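Local coordinates for putative ABC-transporter ATP-binding protein (Alicyclobacillus acidocaldarius, PDB 1Z47) that probably binds and hydrolyses ATP as the nucleotide-binding subunit that powers a putative ABC-type sulfate importer, at residues 230-233 and 234-238; 36-39 and 40-44; 53-56 and 57-61. All coordinates share one frame; numbering follows the deposited sequence.

Overall arrangement
Contacts 2 and 3 lie on consecutive elements of the nucleotide-binding domain: strand 43-47, entered from the turn of contact 2, leads through the P-loop pattern into helix 54-62 of contact 3. Their centres are 15 Å apart, and they meet where F36 CZ packs against I57 CG2 at 4.1 Å. Contact 1 comes much later in the chain, on the short helix 230-235 that follows strand 223-228 at the border of the mixed sheet. It touches neither of the others; its nearest atoms stay about 8 Å from contact 2 and about 14 Å from contact 3, which holds the probable ATP-binding residues. Instead, contact 1 faces the regulatory region and the second subunit.

Contact 1: 230-233 and 234-238; sequences PEEV and YEKPG
P230 opens a short helix, 230-235, and its O accepts the N-H of Y234 at 3.1 Å, an i to i+4 bond in the helix's opening turn. Y234 CB rests beside the same oxygen; the phenol ring departs from the helix to meet R285 by a cation-pi contact and F308 of the second subunit edge-to-face, while OH bonds to K287.

E231 follows. Its O takes E235 N at 2.8 Å in a nearly straight bond (168°), and its side chain, with CG anti to the backbone N (chi1 -169°), brings CG to 4.0 Å from E235 CG. The two carboxylates, 5.6 Å apart between E231 OE1 and E235 OE2, both form salt bridges to R334 of the second subunit, which probably offsets their like charges; E235 OE1 also pairs with R349. This acidic pair thus helps join the two chains.

E232 O receives K236 N at 2.8 Å, closing the last turn before K236 leaves helical geometry. E232 OE2 turns back to T229 N, and K236 NZ remains 5.1 Å from E232 OE1, beyond salt-bridge contact. V233, buried against V242 of helix 240-245, ends the segment: its O lies 3.7 Å from P237 CB.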
# COMPACT_ATOMS: atom_id res chain seq x y z
N PRO B 230 -4.19 7.20 -16.30
CA PRO B 230 -3.94 5.92 -15.65
C PRO B 230 -3.98 4.78 -16.67
O PRO B 230 -3.14 3.88 -16.66
CB PRO B 230 -5.09 5.82 -14.65
CG PRO B 230 -5.22 7.22 -14.18
CD PRO B 230 -5.15 8.00 -15.51
N GLU B 231 -4.97 4.83 -17.56
CA GLU B 231 -5.09 3.80 -18.56
C GLU B 231 -3.92 3.88 -19.53
O GLU B 231 -3.34 2.87 -19.88
CB GLU B 231 -6.41 3.91 -19.31
CG GLU B 231 -6.67 2.69 -20.17
CD GLU B 231 -7.97 2.76 -20.94
OE1 GLU B 231 -8.20 1.87 -21.79
OE2 GLU B 231 -8.76 3.70 -20.68
N GLU B 232 -3.56 5.10 -19.92
CA GLU B 232 -2.46 5.30 -20.82
C GLU B 232 -1.17 4.67 -20.27
O GLU B 232 -0.58 3.80 -20.92
CB GLU B 232 -2.26 6.79 -21.11
CG GLU B 232 -3.21 7.28 -22.22
CD GLU B 232 -3.25 8.79 -22.41
OE1 GLU B 232 -3.97 9.23 -23.33
OE2 GLU B 232 -2.58 9.54 -21.66
N VAL B 233 -0.76 5.09 -19.07
CA VAL B 233 0.48 4.56 -18.51
C VAL B 233 0.45 3.07 -18.20
O VAL B 233 1.50 2.43 -18.20
CB VAL B 233 0.92 5.34 -17.24
CG1 VAL B 233 1.23 6.77 -17.62
CG2 VAL B 233 -0.18 5.28 -16.17
N TYR B 234 -0.73 2.51 -17.97
CA TYR B 234 -0.87 1.09 -17.66
C TYR B 234 -0.94 0.20 -18.90
O TYR B 234 -0.29 -0.85 -18.97
CB TYR B 234 -2.12 0.83 -16.81
CG TYR B 234 -2.28 -0.61 -16.32
CD1 TYR B 234 -1.86 -0.99 -15.04
CD2 TYR B 234 -2.89 -1.57 -17.11
CE1 TYR B 234 -2.04 -2.31 -14.58
CE2 TYR B 234 -3.08 -2.88 -16.66
CZ TYR B 234 -2.65 -3.24 -15.40
OH TYR B 234 -2.88 -4.52 -14.96
N GLU B 235 -1.76 0.60 -19.87
CA GLU B 235 -1.94 -0.19 -21.08
C GLU B 235 -0.96 0.14 -22.21
O GLU B 235 -0.65 -0.74 -23.02
CB GLU B 235 -3.38 -0.08 -21.57
CG GLU B 235 -4.41 -0.59 -20.55
CD GLU B 235 -4.40 -2.11 -20.37
OE1 GLU B 235 -3.34 -2.74 -20.55
OE2 GLU B 235 -5.46 -2.67 -20.03
N LYS B 236 -0.48 1.38 -22.26
CA LYS B 236 0.45 1.82 -23.28
C LYS B 236 1.72 2.45 -22.68
O LYS B 236 2.05 3.61 -22.94
CB LYS B 236 -0.25 2.81 -24.23
CG LYS B 236 -1.48 2.19 -24.89
CD LYS B 236 -2.10 3.10 -25.96
CE LYS B 236 -2.95 4.21 -25.35
NZ LYS B 236 -3.51 5.15 -26.37
N PRO B 237 2.45 1.68 -21.84
CA PRO B 237 3.68 2.20 -21.24
C PRO B 237 4.68 2.64 -22.31
O PRO B 237 4.94 1.90 -23.26
CB PRO B 237 4.18 1.03 -20.39
CG PRO B 237 3.54 -0.20 -21.04
CD PRO B 237 2.17 0.30 -21.40
N GLY B 238 5.21 3.84 -22.17
CA GLY B 238 6.15 4.35 -23.15
C GLY B 238 7.54 3.75 -23.06
O GLY B 238 8.27 3.72 -24.04

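Contact 2: 36-39 and 40-44; sequences FQIR and EGEMV
E42 reaches back across a type II beta turn, R39 to E42, to grip the backbone where the turn begins. Its CB sits 3.2 Å from R39 O, the same oxygen that accepts E42 N to close the turn at 3.2 Å. That N-H arrives from above the carbonyl plane, 46° out of it. From CB the chain runs extended, CG standing anti to the backbone N (chi1 -163°), which brings the carboxylate back to R39 N. At the tip, OE2 accepts the N-H of R39 at 3.0 Å on its anti side, with an N-H...O angle of 149°. The same oxygen lies 3.6 Å from R39 CB and 3.7 Å from I38 CG2, so aliphatic carbons lie close to it.

The other oxygen, OE1, forms a salt bridge to R215, which also donates to Q37 O and so ties the end of strand 34-38 to the carboxylate. The guanidinium of R39 does not reach this carboxylate: R39 NE stays 5.7 Å from E42 OE2. With E42 replaced by an alanine, the R39 N-H would probably lose its acceptor and R215 its carboxylate mate.

Deeper in, I38 and V44 reach toward each other tip to tip. V44 CG2 lies 3.8 Å from I38 CG2 and about as far from I38 CG1, with I38 CD1 just beyond, a buried apolar patch that I38 extends onto T198 and V200. G41 takes the third position of the turn with a positive phi, as a type II turn favours. The turn passes the chain from strand 34-38 of the antiparallel sheet to strand 43-47, the central strand that precedes the P-loop in the ABC-transporter ATPase fold.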
# COMPACT_ATOMS: atom_id res chain seq x y z
N PHE B 36 6.57 20.32 -19.06
CA PHE B 36 5.25 19.70 -19.09
C PHE B 36 4.22 20.78 -18.88
O PHE B 36 4.53 21.88 -18.43
CB PHE B 36 5.12 18.63 -17.98
CG PHE B 36 5.40 19.13 -16.59
CD1 PHE B 36 4.47 19.93 -15.92
CD2 PHE B 36 6.60 18.84 -15.95
CE1 PHE B 36 4.74 20.42 -14.63
CE2 PHE B 36 6.89 19.32 -14.67
CZ PHE B 36 5.95 20.12 -14.01
N GLN B 37 2.98 20.46 -19.21
CA GLN B 37 1.91 21.41 -19.03
C GLN B 37 0.77 20.72 -18.31
O GLN B 37 0.23 19.72 -18.80
CB GLN B 37 1.40 21.91 -20.39
CG GLN B 37 2.48 22.38 -21.35
CD GLN B 37 1.88 23.06 -22.56
OE1 GLN B 37 1.46 24.22 -22.49
NE2 GLN B 37 1.82 22.35 -23.68
N ILE B 38 0.40 21.25 -17.15
CA ILE B 38 -0.71 20.70 -16.38
C ILE B 38 -1.95 21.56 -16.65
O ILE B 38 -1.88 22.79 -16.57
CB ILE B 38 -0.37 20.67 -14.87
CG1 ILE B 38 0.70 19.60 -14.61
CG2 ILE B 38 -1.61 20.37 -14.06
CD1 ILE B 38 1.21 19.56 -13.18
N ARG B 39 -3.07 20.91 -16.96
CA ARG B 39 -4.33 21.60 -17.25
C ARG B 39 -5.04 22.18 -16.01
O ARG B 39 -4.86 21.70 -14.87
CB ARG B 39 -5.28 20.65 -17.98
CG ARG B 39 -4.63 19.88 -19.13
CD ARG B 39 -5.63 18.99 -19.86
NE ARG B 39 -6.44 19.76 -20.82
CZ ARG B 39 -7.49 19.28 -21.48
NH1 ARG B 39 -8.14 20.05 -22.33
NH2 ARG B 39 -7.89 18.02 -21.29
N GLU B 40 -5.85 23.21 -16.23
CA GLU B 40 -6.59 23.82 -15.13
C GLU B 40 -7.61 22.85 -14.54
O GLU B 40 -8.34 22.15 -15.26
CB GLU B 40 -7.29 25.11 -15.63
CG GLU B 40 -6.30 26.24 -16.00
CD GLU B 40 -6.98 27.54 -16.47
OE1 GLU B 40 -7.66 28.21 -15.66
OE2 GLU B 40 -6.82 27.89 -17.66
N GLY B 41 -7.64 22.79 -13.20
CA GLY B 41 -8.58 21.92 -12.52
C GLY B 41 -8.18 20.46 -12.56
O GLY B 41 -8.95 19.56 -12.19
N GLU B 42 -6.96 20.19 -13.01
CA GLU B 42 -6.52 18.81 -13.09
C GLU B 42 -5.83 18.40 -11.80
O GLU B 42 -5.27 19.24 -11.09
CB GLU B 42 -5.54 18.65 -14.26
CG GLU B 42 -5.34 17.23 -14.70
CD GLU B 42 -4.41 17.10 -15.90
OE1 GLU B 42 -4.50 16.06 -16.57
OE2 GLU B 42 -3.60 18.03 -16.15
N MET B 43 -5.88 17.10 -11.49
CA MET B 43 -5.18 16.59 -10.31
C MET B 43 -4.03 15.74 -10.87
O MET B 43 -4.28 14.69 -11.43
CB MET B 43 -6.10 15.71 -9.48
CG MET B 43 -5.38 15.02 -8.32
SD MET B 43 -6.53 14.61 -7.02
CE MET B 43 -6.13 15.89 -5.83
N VAL B 44 -2.79 16.18 -10.70
CA VAL B 44 -1.66 15.39 -11.23
C VAL B 44 -0.81 14.72 -10.16
O VAL B 44 -0.46 15.34 -9.16
CB VAL B 44 -0.72 16.27 -12.09
CG1 VAL B 44 0.61 15.53 -12.38
CG2 VAL B 44 -1.43 16.66 -13.40

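Contact 3: 53-56 and 57-61; sequences GKTT and ILRLI
T56 and L60 lie side by side one turn apart on helix 54-62, whose first residues complete the probable Walker A (P-loop) motif in the strand-loop-helix arrangement of P-loop ATPases. L60 N donates to T56 O at 2.7 Å, a short but bent bond with an N-H...O angle of 137°, and L60 CB lies 3.5 Å from the same oxygen. T56 CG2, anti to the backbone N, is directed along the helix toward the leucine; the very close approach of L60 CD2 to this methyl is doubtful. On its other branch T56 OG1 bonds to R29 O, so the threonine divides its side chain between a polar partner in a neighbouring loop and an apolar one on its own helix.

I57 is placed against the helix start. Its CG1, anti to the carbonyl carbon (chi1 -73°), passes 3.2 Å from G53 O, the oxygen that also accepts I57 N at 3.0 Å. G53 is the N-cap residue, and its positive phi of 104° would press a side chain against the preceding carbonyl. Beyond the helix, I57 packs on F17 of strand 15-22. K54, next in the motif, has its CA-CB bond directed away from the following turn, and NZ makes weak hydrogen bonds to G48 O and P49 O of the loop; in P-loop ATPases the corresponding lysine contacts nucleotide phosphates, and K54 probably does the same.

R59 runs parallel to T55. Its guanidinium continues to a salt bridge with E65, while lower down its aliphatic part bears on the threonine methyl, R59 CD lying 3.9 Å from T55 CG2.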
# COMPACT_ATOMS: atom_id res chain seq x y z
N GLY B 53 13.41 13.02 -8.49
CA GLY B 53 13.12 14.38 -8.92
C GLY B 53 11.67 14.80 -8.65
O GLY B 53 11.32 15.99 -8.80
N LYS B 54 10.81 13.86 -8.24
CA LYS B 54 9.42 14.19 -7.98
C LYS B 54 9.22 15.23 -6.87
O LYS B 54 8.37 16.12 -6.98
CB LYS B 54 8.59 12.92 -7.67
CG LYS B 54 8.95 12.16 -6.36
CD LYS B 54 8.19 10.82 -6.34
CE LYS B 54 8.21 10.09 -4.99
NZ LYS B 54 9.56 9.63 -4.61
N THR B 55 9.98 15.12 -5.79
CA THR B 55 9.82 16.07 -4.68
C THR B 55 10.38 17.45 -5.07
O THR B 55 9.77 18.50 -4.79
CB THR B 55 10.49 15.53 -3.40
OG1 THR B 55 9.86 14.30 -3.03
CG2 THR B 55 10.34 16.51 -2.24
N THR B 56 11.53 17.44 -5.73
CA THR B 56 12.16 18.68 -6.17
C THR B 56 11.18 19.43 -7.07
O THR B 56 11.01 20.64 -6.93
CB THR B 56 13.46 18.40 -6.93
OG1 THR B 56 14.33 17.64 -6.08
CG2 THR B 56 14.17 19.73 -7.32
N ILE B 57 10.51 18.71 -7.97
CA ILE B 57 9.52 19.32 -8.87
C ILE B 57 8.39 19.98 -8.06
O ILE B 57 8.02 21.13 -8.32
CB ILE B 57 8.93 18.27 -9.85
CG1 ILE B 57 9.99 17.91 -10.92
CG2 ILE B 57 7.63 18.80 -10.48
CD1 ILE B 57 9.52 16.88 -11.95
N LEU B 58 7.82 19.24 -7.10
CA LEU B 58 6.76 19.79 -6.26
C LEU B 58 7.27 21.08 -5.59
O LEU B 58 6.57 22.10 -5.58
CB LEU B 58 6.34 18.78 -5.18
CG LEU B 58 4.99 19.13 -4.56
CD1 LEU B 58 3.86 18.66 -5.49
CD2 LEU B 58 4.89 18.51 -3.15
N ARG B 59 8.49 21.03 -5.04
CA ARG B 59 9.09 22.19 -4.38
C ARG B 59 9.39 23.34 -5.37
O ARG B 59 9.36 24.51 -4.98
CB ARG B 59 10.36 21.78 -3.64
CG ARG B 59 10.09 20.82 -2.48
CD ARG B 59 11.37 20.25 -1.91
NE ARG B 59 12.25 21.31 -1.44
CZ ARG B 59 11.97 22.13 -0.43
NH1 ARG B 59 12.84 23.07 -0.09
NH2 ARG B 59 10.83 21.99 0.24
N LEU B 60 9.66 23.01 -6.64
CA LEU B 60 9.92 24.03 -7.66
C LEU B 60 8.62 24.78 -7.97
O LEU B 60 8.64 25.95 -8.34
CB LEU B 60 10.43 23.42 -8.97
CG LEU B 60 11.90 23.41 -9.39
CD1 LEU B 60 12.57 24.73 -9.03
CD2 LEU B 60 12.63 22.27 -8.74
N ILE B 61 7.49 24.08 -7.86
CA ILE B 61 6.19 24.70 -8.11
C ILE B 61 5.83 25.61 -6.93
O ILE B 61 5.20 26.67 -7.09
CB ILE B 61 5.07 23.65 -8.27
CG1 ILE B 61 5.35 22.75 -9.48
CG2 ILE B 61 3.73 24.35 -8.45
CD1 ILE B 61 4.35 21.61 -9.64